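Local coordinates for protein CT_858 (Chlamydia trachomatis, PDB 3DOR) that probably acts as a secreted serine-type endopeptidase, a chlamydial protease whose mature form is a dimer, at residues A333-Q338 and C458-E463; A482-T487 and E531-L536. All coordinates share one frame; numbering follows the deposited sequence.

Contact 1. Residues A333-Q338 and C458-E463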
ATOM      1  N   ALA B 333      -1.252  24.285 -36.442  1.00 25.89           N
ATOM      2  CA  ALA B 333      -0.293  23.293 -35.961  1.00 25.83           C
ATOM      3  C   ALA B 333      -0.261  23.432 -34.449  1.00 24.30           C
ATOM      4  O   ALA B 333      -0.774  24.408 -33.912  1.00 23.68           O
ATOM      5  CB  ALA B 333       1.094  23.543 -36.552  1.00 20.99           C
ATOM      6  N   LEU B 334       0.352  22.467 -33.772  1.00 22.98           N
ATOM      7  CA  LEU B 334       0.396  22.475 -32.321  1.00 21.57           C
ATOM      8  C   LEU B 334       1.777  22.105 -31.784  1.00 23.12           C
ATOM      9  O   LEU B 334       2.363  21.098 -32.189  1.00 22.60           O
ATOM     10  CB  LEU B 334      -0.616  21.455 -31.790  1.00 22.83           C
ATOM     11  CG  LEU B 334      -1.229  21.480 -30.378  1.00 27.77           C
ATOM     12  CD1 LEU B 334      -1.277  20.052 -29.874  1.00 26.45           C
ATOM     13  CD2 LEU B 334      -0.475  22.363 -29.413  1.00 24.07           C
ATOM     14  N   ILE B 335       2.285  22.919 -30.867  1.00 21.43           N
ATOM     15  CA  ILE B 335       3.557  22.632 -30.232  1.00 21.34           C
ATOM     16  C   ILE B 335       3.240  22.104 -28.837  1.00 22.52           C
ATOM     17  O   ILE B 335       2.499  22.738 -28.075  1.00 24.43           O
ATOM     18  CB  ILE B 335       4.434  23.887 -30.090  1.00 21.82           C
ATOM     19  CG1 ILE B 335       4.849  24.402 -31.478  1.00 20.48           C
ATOM     20  CG2 ILE B 335       5.678  23.555 -29.261  1.00 22.72           C
ATOM     21  CD1 ILE B 335       5.563  25.735 -31.435  1.00 21.42           C
ATOM     22  N   ILE B 336       3.779  20.934 -28.507  1.00 21.60           N
ATOM     23  CA  ILE B 336       3.568  20.342 -27.192  1.00 19.05           C
ATOM     24  C   ILE B 336       4.899  20.317 -26.449  1.00 20.62           C
ATOM     25  O   ILE B 336       5.843  19.629 -26.867  1.00 19.41           O
ATOM     26  CB  ILE B 336       3.019  18.895 -27.312  1.00 21.08           C
ATOM     27  CG1 ILE B 336       1.609  18.921 -27.909  1.00 18.98           C
ATOM     28  CG2 ILE B 336       3.011  18.208 -25.936  1.00 18.86           C
ATOM     29  CD1 ILE B 336       1.000  17.543 -28.089  1.00 23.11           C
ATOM     30  N   ASP B 337       4.989  21.080 -25.365  1.00 19.63           N
ATOM     31  CA  ASP B 337       6.210  21.099 -24.576  1.00 20.74           C
ATOM     32  C   ASP B 337       6.073  19.985 -23.548  1.00 22.37           C
ATOM     33  O   ASP B 337       5.243  20.060 -22.650  1.00 21.55           O
ATOM     34  CB  ASP B 337       6.382  22.440 -23.861  1.00 22.26           C
ATOM     35  CG  ASP B 337       7.525  22.418 -22.850  1.00 23.72           C
ATOM     36  OD1 ASP B 337       7.601  23.348 -22.022  1.00 20.88           O
ATOM     37  OD2 ASP B 337       8.345  21.467 -22.890  1.00 22.06           O
ATOM     38  N   GLN B 338       6.881  18.944 -23.683  1.00 23.12           N
ATOM     39  CA  GLN B 338       6.806  17.835 -22.753  1.00 23.36           C
ATOM     40  C   GLN B 338       8.116  17.642 -21.980  1.00 24.10           C
ATOM     41  O   GLN B 338       8.340  16.582 -21.394  1.00 21.92           O
ATOM     42  CB  GLN B 338       6.461  16.558 -23.516  1.00 23.60           C
ATOM     43  CG  GLN B 338       5.974  15.464 -22.630  1.00 24.49           C
ATOM     44  CD  GLN B 338       6.563  14.118 -22.973  1.00 24.20           C
ATOM     45  OE1 GLN B 338       5.905  13.099 -22.801  1.00 26.94           O
ATOM     46  NE2 GLN B 338       7.813  14.100 -23.435  1.00 23.90           N
ATOM     47  N   CYS B 458       4.349  19.256 -33.116  1.00 21.01           N
ATOM     48  CA  CYS B 458       5.771  19.273 -32.825  1.00 20.60           C
ATOM     49  C   CYS B 458       5.901  19.085 -31.319  1.00 21.31           C
ATOM     50  O   CYS B 458       5.401  19.906 -30.544  1.00 23.17           O
ATOM     51  CB  CYS B 458       6.397  20.605 -33.233  1.00 24.17           C
ATOM     52  SG  CYS B 458       8.139  20.727 -32.770  1.00 28.35           S
ATOM     53  N   VAL B 459       6.547  17.998 -30.900  1.00 21.23           N
ATOM     54  CA  VAL B 459       6.732  17.720 -29.479  1.00 19.87           C
ATOM     55  C   VAL B 459       8.147  18.069 -29.040  1.00 21.96           C
ATOM     56  O   VAL B 459       9.125  17.661 -29.679  1.00 22.18           O
ATOM     57  CB  VAL B 459       6.488  16.214 -29.143  1.00 18.68           C
ATOM     58  CG1 VAL B 459       6.588  15.986 -27.636  1.00 16.57           C
ATOM     59  CG2 VAL B 459       5.142  15.781 -29.647  1.00 16.22           C
ATOM     60  N   LEU B 460       8.254  18.815 -27.944  1.00 21.06           N
ATOM     61  CA  LEU B 460       9.550  19.205 -27.406  1.00 21.08           C
ATOM     62  C   LEU B 460       9.886  18.253 -26.262  1.00 22.54           C
ATOM     63  O   LEU B 460       9.073  18.044 -25.355  1.00 20.91           O
ATOM     64  CB  LEU B 460       9.512  20.640 -26.881  1.00 19.81           C
ATOM     65  CG  LEU B 460       8.894  21.671 -27.822  1.00 19.62           C
ATOM     66  CD1 LEU B 460       8.873  23.008 -27.110  1.00 14.94           C
ATOM     67  CD2 LEU B 460       9.680  21.748 -29.146  1.00 17.63           C
ATOM     68  N   ILE B 461      11.093  17.693 -26.306  1.00 22.07           N
ATOM     69  CA  ILE B 461      11.550  16.735 -25.299  1.00 22.83           C
ATOM     70  C   ILE B 461      12.979  17.032 -24.838  1.00 23.74           C
ATOM     71  O   ILE B 461      13.726  17.754 -25.504  1.00 23.19           O
ATOM     72  CB  ILE B 461      11.582  15.308 -25.885  1.00 23.50           C
ATOM     73  CG1 ILE B 461      12.602  15.258 -27.035  1.00 22.23           C
ATOM     74  CG2 ILE B 461      10.199  14.913 -26.426  1.00 21.26           C
ATOM     75  CD1 ILE B 461      12.956  13.839 -27.513  1.00 20.87           C
ATOM     76  N   ASN B 462      13.359  16.479 -23.695  1.00 20.85           N
ATOM     77  CA  ASN B 462      14.723  16.653 -23.231  1.00 21.97           C
ATOM     78  C   ASN B 462      15.150  15.456 -22.383  1.00 22.41           C
ATOM     79  O   ASN B 462      14.399  14.478 -22.244  1.00 20.93           O
ATOM     80  CB  ASN B 462      14.914  17.993 -22.489  1.00 19.64           C
ATOM     81  CG  ASN B 462      14.292  18.017 -21.107  1.00 21.15           C
ATOM     82  OD1 ASN B 462      14.602  18.902 -20.313  1.00 23.47           O
ATOM     83  ND2 ASN B 462      13.413  17.062 -20.812  1.00 18.03           N
ATOM     84  N   GLU B 463      16.361  15.531 -21.843  1.00 23.53           N
ATOM     85  CA  GLU B 463      16.938  14.446 -21.061  1.00 23.93           C
ATOM     86  C   GLU B 463      16.293  14.230 -19.708  1.00 24.71           C
ATOM     87  O   GLU B 463      16.669  13.302 -18.980  1.00 25.48           O
ATOM     88  CB  GLU B 463      18.450  14.657 -20.887  1.00 24.20           C
ATOM     89  CG  GLU B 463      18.855  15.588 -19.756  1.00 21.29           C
ATOM     90  CD  GLU B 463      18.576  17.047 -20.044  1.00 21.97           C
ATOM     91  OE1 GLU B 463      18.770  17.888 -19.132  1.00 23.18           O
ATOM     92  OE2 GLU B 463      18.173  17.361 -21.178  1.00 23.33           O
TER
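Leu460 lies across Ile335 at the apolar centre, its CD1 methyl 3.9 Å from Ile335 CG2 and a little farther from Asp337 CB. Leu460 carries CG anti to its carbonyl carbon (chi1 -48°), which lays the isobutyl group back over the neighbouring strand; Ile335 answers with CG2, the branch anti to its backbone N. Cys458, small and unbranched, completes this face with its CB beside Ile335 CG1. On the other face Val459 sends CG1 over the carbonyl oxygen of Ile336 and on to Gln338 CB, 4.2 Å away. Beta-branched Ile335, Ile336 and Val459 suit an extended strand, and Leu460 reaches farther across to Ile335.

Between the faces the strands run parallel, and four backbone bonds join them. Leu460 N to Ile336 O, 2.8 Å, is nearly straight at 172°; the last, Gln338 N to Leu460 O, is more bent at 150°, where the strand 333-337 has ended. At this polar edge the Gln338 amide crosses Ile461, NE2 standing 3.9 Å from CG2, while Tyr301 OH and the carbonyl of Ala469 satisfy its two ends. Asp337 turns its carboxylate to Thr339.

Strand 290-297 flanks 333-337 on its other side. Helix 468-478 packs Phe472 and Leu476 on Val459, whereas helix 549-564 meets Ile335 and Leu460 through Val559 and Tyr551.

Contact 2. Residues A482-T487 and E531-L536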
ATOM      1  N   ALA B 482       3.970  12.901 -35.233  1.00 21.68           N
ATOM      2  CA  ALA B 482       4.518  14.198 -34.881  1.00 22.43           C
ATOM      3  C   ALA B 482       6.008  14.325 -35.090  1.00 22.46           C
ATOM      4  O   ALA B 482       6.734  13.331 -35.157  1.00 25.70           O
ATOM      5  CB  ALA B 482       4.193  14.515 -33.420  1.00 20.26           C
ATOM      6  N   LEU B 483       6.453  15.572 -35.172  1.00 22.61           N
ATOM      7  CA  LEU B 483       7.857  15.904 -35.333  1.00 23.10           C
ATOM      8  C   LEU B 483       8.391  16.005 -33.895  1.00 22.24           C
ATOM      9  O   LEU B 483       7.850  16.778 -33.091  1.00 21.52           O
ATOM     10  CB  LEU B 483       7.967  17.256 -36.036  1.00 22.81           C
ATOM     11  CG  LEU B 483       9.188  17.666 -36.872  1.00 27.65           C
ATOM     12  CD1 LEU B 483       9.790  18.924 -36.292  1.00 23.11           C
ATOM     13  CD2 LEU B 483      10.202  16.542 -36.961  1.00 21.26           C
ATOM     14  N   ILE B 484       9.421  15.232 -33.556  1.00 19.43           N
ATOM     15  CA  ILE B 484       9.967  15.270 -32.198  1.00 21.72           C
ATOM     16  C   ILE B 484      11.248  16.101 -32.217  1.00 22.70           C
ATOM     17  O   ILE B 484      12.167  15.820 -32.986  1.00 23.09           O
ATOM     18  CB  ILE B 484      10.250  13.837 -31.641  1.00 22.14           C
ATOM     19  CG1 ILE B 484       8.945  13.103 -31.314  1.00 22.73           C
ATOM     20  CG2 ILE B 484      10.992  13.931 -30.315  1.00 20.14           C
ATOM     21  CD1 ILE B 484       8.036  12.935 -32.432  1.00 31.76           C
ATOM     22  N   VAL B 485      11.302  17.117 -31.357  1.00 22.65           N
ATOM     23  CA  VAL B 485      12.434  18.035 -31.317  1.00 23.78           C
ATOM     24  C   VAL B 485      13.016  18.237 -29.918  1.00 22.68           C
ATOM     25  O   VAL B 485      12.283  18.243 -28.938  1.00 25.80           O
ATOM     26  CB  VAL B 485      11.992  19.413 -31.872  1.00 21.94           C
ATOM     27  CG1 VAL B 485      13.162  20.381 -31.917  1.00 18.05           C
ATOM     28  CG2 VAL B 485      11.385  19.229 -33.257  1.00 22.05           C
ATOM     29  N   GLY B 486      14.337  18.407 -29.838  1.00 23.05           N
ATOM     30  CA  GLY B 486      14.991  18.638 -28.559  1.00 22.54           C
ATOM     31  C   GLY B 486      16.167  17.703 -28.348  1.00 24.76           C
ATOM     32  O   GLY B 486      17.006  17.524 -29.242  1.00 23.24           O
ATOM     33  N   THR B 487      16.248  17.118 -27.159  1.00 24.27           N
ATOM     34  CA  THR B 487      17.309  16.169 -26.880  1.00 24.60           C
ATOM     35  C   THR B 487      16.715  14.852 -26.382  1.00 24.83           C
ATOM     36  O   THR B 487      15.618  14.825 -25.800  1.00 23.22           O
ATOM     37  CB  THR B 487      18.360  16.732 -25.859  1.00 24.93           C
ATOM     38  OG1 THR B 487      17.715  17.189 -24.662  1.00 24.27           O
ATOM     39  CG2 THR B 487      19.132  17.896 -26.492  1.00 22.59           C
ATOM     40  N   GLU B 531      15.181   9.096 -29.247  1.00 22.04           N
ATOM     41  CA  GLU B 531      15.845  10.139 -29.998  1.00 24.24           C
ATOM     42  C   GLU B 531      14.819  11.014 -30.700  1.00 25.82           C
ATOM     43  O   GLU B 531      13.738  10.547 -31.071  1.00 26.22           O
ATOM     44  CB  GLU B 531      16.784   9.517 -31.048  1.00 25.46           C
ATOM     45  CG  GLU B 531      16.094   8.917 -32.296  1.00 24.59           C
ATOM     46  CD  GLU B 531      15.217   7.682 -32.011  1.00 29.95           C
ATOM     47  OE1 GLU B 531      15.440   6.985 -30.997  1.00 27.55           O
ATOM     48  OE2 GLU B 531      14.308   7.392 -32.825  1.00 27.88           O
ATOM     49  N   PRO B 532      15.134  12.306 -30.866  1.00 25.88           N
ATOM     50  CA  PRO B 532      14.228  13.238 -31.544  1.00 24.99           C
ATOM     51  C   PRO B 532      14.542  13.167 -33.033  1.00 24.80           C
ATOM     52  O   PRO B 532      15.544  12.573 -33.416  1.00 21.54           O
ATOM     53  CB  PRO B 532      14.627  14.588 -30.963  1.00 25.60           C
ATOM     54  CG  PRO B 532      16.127  14.427 -30.791  1.00 27.28           C
ATOM     55  CD  PRO B 532      16.224  13.032 -30.182  1.00 26.15           C
ATOM     56  N   HIS B 533      13.677  13.743 -33.868  1.00 23.22           N
ATOM     57  CA  HIS B 533      13.927  13.792 -35.308  1.00 23.35           C
ATOM     58  C   HIS B 533      15.017  14.850 -35.458  1.00 22.84           C
ATOM     59  O   HIS B 533      15.960  14.675 -36.212  1.00 24.08           O
ATOM     60  CB  HIS B 533      12.700  14.287 -36.085  1.00 22.62           C
ATOM     61  CG  HIS B 533      11.572  13.309 -36.140  1.00 22.97           C
ATOM     62  ND1 HIS B 533      11.510  12.296 -37.076  1.00 24.88           N
ATOM     63  CD2 HIS B 533      10.438  13.217 -35.406  1.00 17.83           C
ATOM     64  CE1 HIS B 533      10.379  11.629 -36.922  1.00 22.68           C
ATOM     65  NE2 HIS B 533       9.712  12.167 -35.916  1.00 23.03           N
ATOM     66  N   ILE B 534      14.867  15.950 -34.724  1.00 22.78           N
ATOM     67  CA  ILE B 534      15.821  17.050 -34.789  1.00 23.68           C
ATOM     68  C   ILE B 534      16.489  17.292 -33.435  1.00 24.51           C
ATOM     69  O   ILE B 534      15.822  17.659 -32.468  1.00 22.33           O
ATOM     70  CB  ILE B 534      15.129  18.379 -35.215  1.00 24.25           C
ATOM     71  CG1 ILE B 534      14.377  18.210 -36.542  1.00 21.90           C
ATOM     72  CG2 ILE B 534      16.165  19.488 -35.302  1.00 23.97           C
ATOM     73  CD1 ILE B 534      15.245  17.840 -37.722  1.00 23.97           C
ATOM     74  N   ASP B 535      17.801  17.095 -33.370  1.00 24.87           N
ATOM     75  CA  ASP B 535      18.527  17.319 -32.131  1.00 26.62           C
ATOM     76  C   ASP B 535      18.697  18.824 -31.973  1.00 25.35           C
ATOM     77  O   ASP B 535      19.349  19.462 -32.783  1.00 25.66           O
ATOM     78  CB  ASP B 535      19.887  16.634 -32.179  1.00 28.48           C
ATOM     79  CG  ASP B 535      20.659  16.807 -30.891  1.00 34.83           C
ATOM     80  OD1 ASP B 535      21.375  17.820 -30.751  1.00 40.45           O
ATOM     81  OD2 ASP B 535      20.539  15.942 -30.008  1.00 37.80           O
ATOM     82  N   LEU B 536      18.094  19.382 -30.930  1.00 26.35           N
ATOM     83  CA  LEU B 536      18.136  20.816 -30.686  1.00 25.59           C
ATOM     84  C   LEU B 536      18.417  21.095 -29.219  1.00 26.81           C
ATOM     85  O   LEU B 536      17.491  21.304 -28.430  1.00 27.95           O
ATOM     86  CB  LEU B 536      16.789  21.434 -31.050  1.00 25.34           C
ATOM     87  CG  LEU B 536      16.654  22.785 -31.751  1.00 26.47           C
ATOM     88  CD1 LEU B 536      15.341  23.398 -31.302  1.00 24.69           C
ATOM     89  CD2 LEU B 536      17.813  23.721 -31.448  1.00 28.71           C
TER
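His533 reaches along the 482-487 segment, starting with CB, which sits 3.5 Å from Leu483 CD2. CG stays near the same methyl. The ring edge at CD2 meets Ile484 N in the plane of the ring, unusually close for a carbon at 2.9 Å, so which ring atom lies there is doubtful. At the tip, NE2 as modelled makes a weak hydrogen bond to Ala482 O, 3.3 Å long, whose assignment is equally uncertain. With CG anti to the carbonyl carbon (chi1 -71°), the imidazole lies back toward the start of the neighbouring strand, where a flat ring fits beside Leu483 CD2 and Ile484.

Ile484 O accepts from two successive amides, His533 N at 2.7 Å and Ile534 N at 3.2 Å. Pro532, with no N-H to give, lays CB against Ile484 CG2, 3.8 Å away, then CG near Gly486 O. Gly486 takes up backbone angles (129°/-134°) open to glycine but strained for residues with a side chain; its O takes Leu536 N at 2.7 Å. Val485 CG1 meets Leu536 CD1 on the face packed by helix 549-564.

A short parallel strand thus closes one margin of the mixed sheet within the chain, in an alpha/beta core consistent with the ClpP/crotonase-like fold of S41 peptidases.

Contacts 1 and 2 have centres about 9 Å apart and belong to one mixed sheet, in which strands 333-337, 457-461, 483-486 and 534-535 follow one another side by side and parallel. They come in series along the chain, contact 1 closing before contact 2 opens, so sheet order follows sequence order. The join is strand 457-461 beside 483-486: Val459 probably bonds through both its N and O to Leu483 and Val485, and Ile461 CD1 packs on Ile484 CG2. Helices 468-478 and 549-564 touch both contacts. All four segments fall in the S41 peptidase range, and as adjacent strands they form one continuous part of its sheet, buried at contact 1 and partly buried at contact 2.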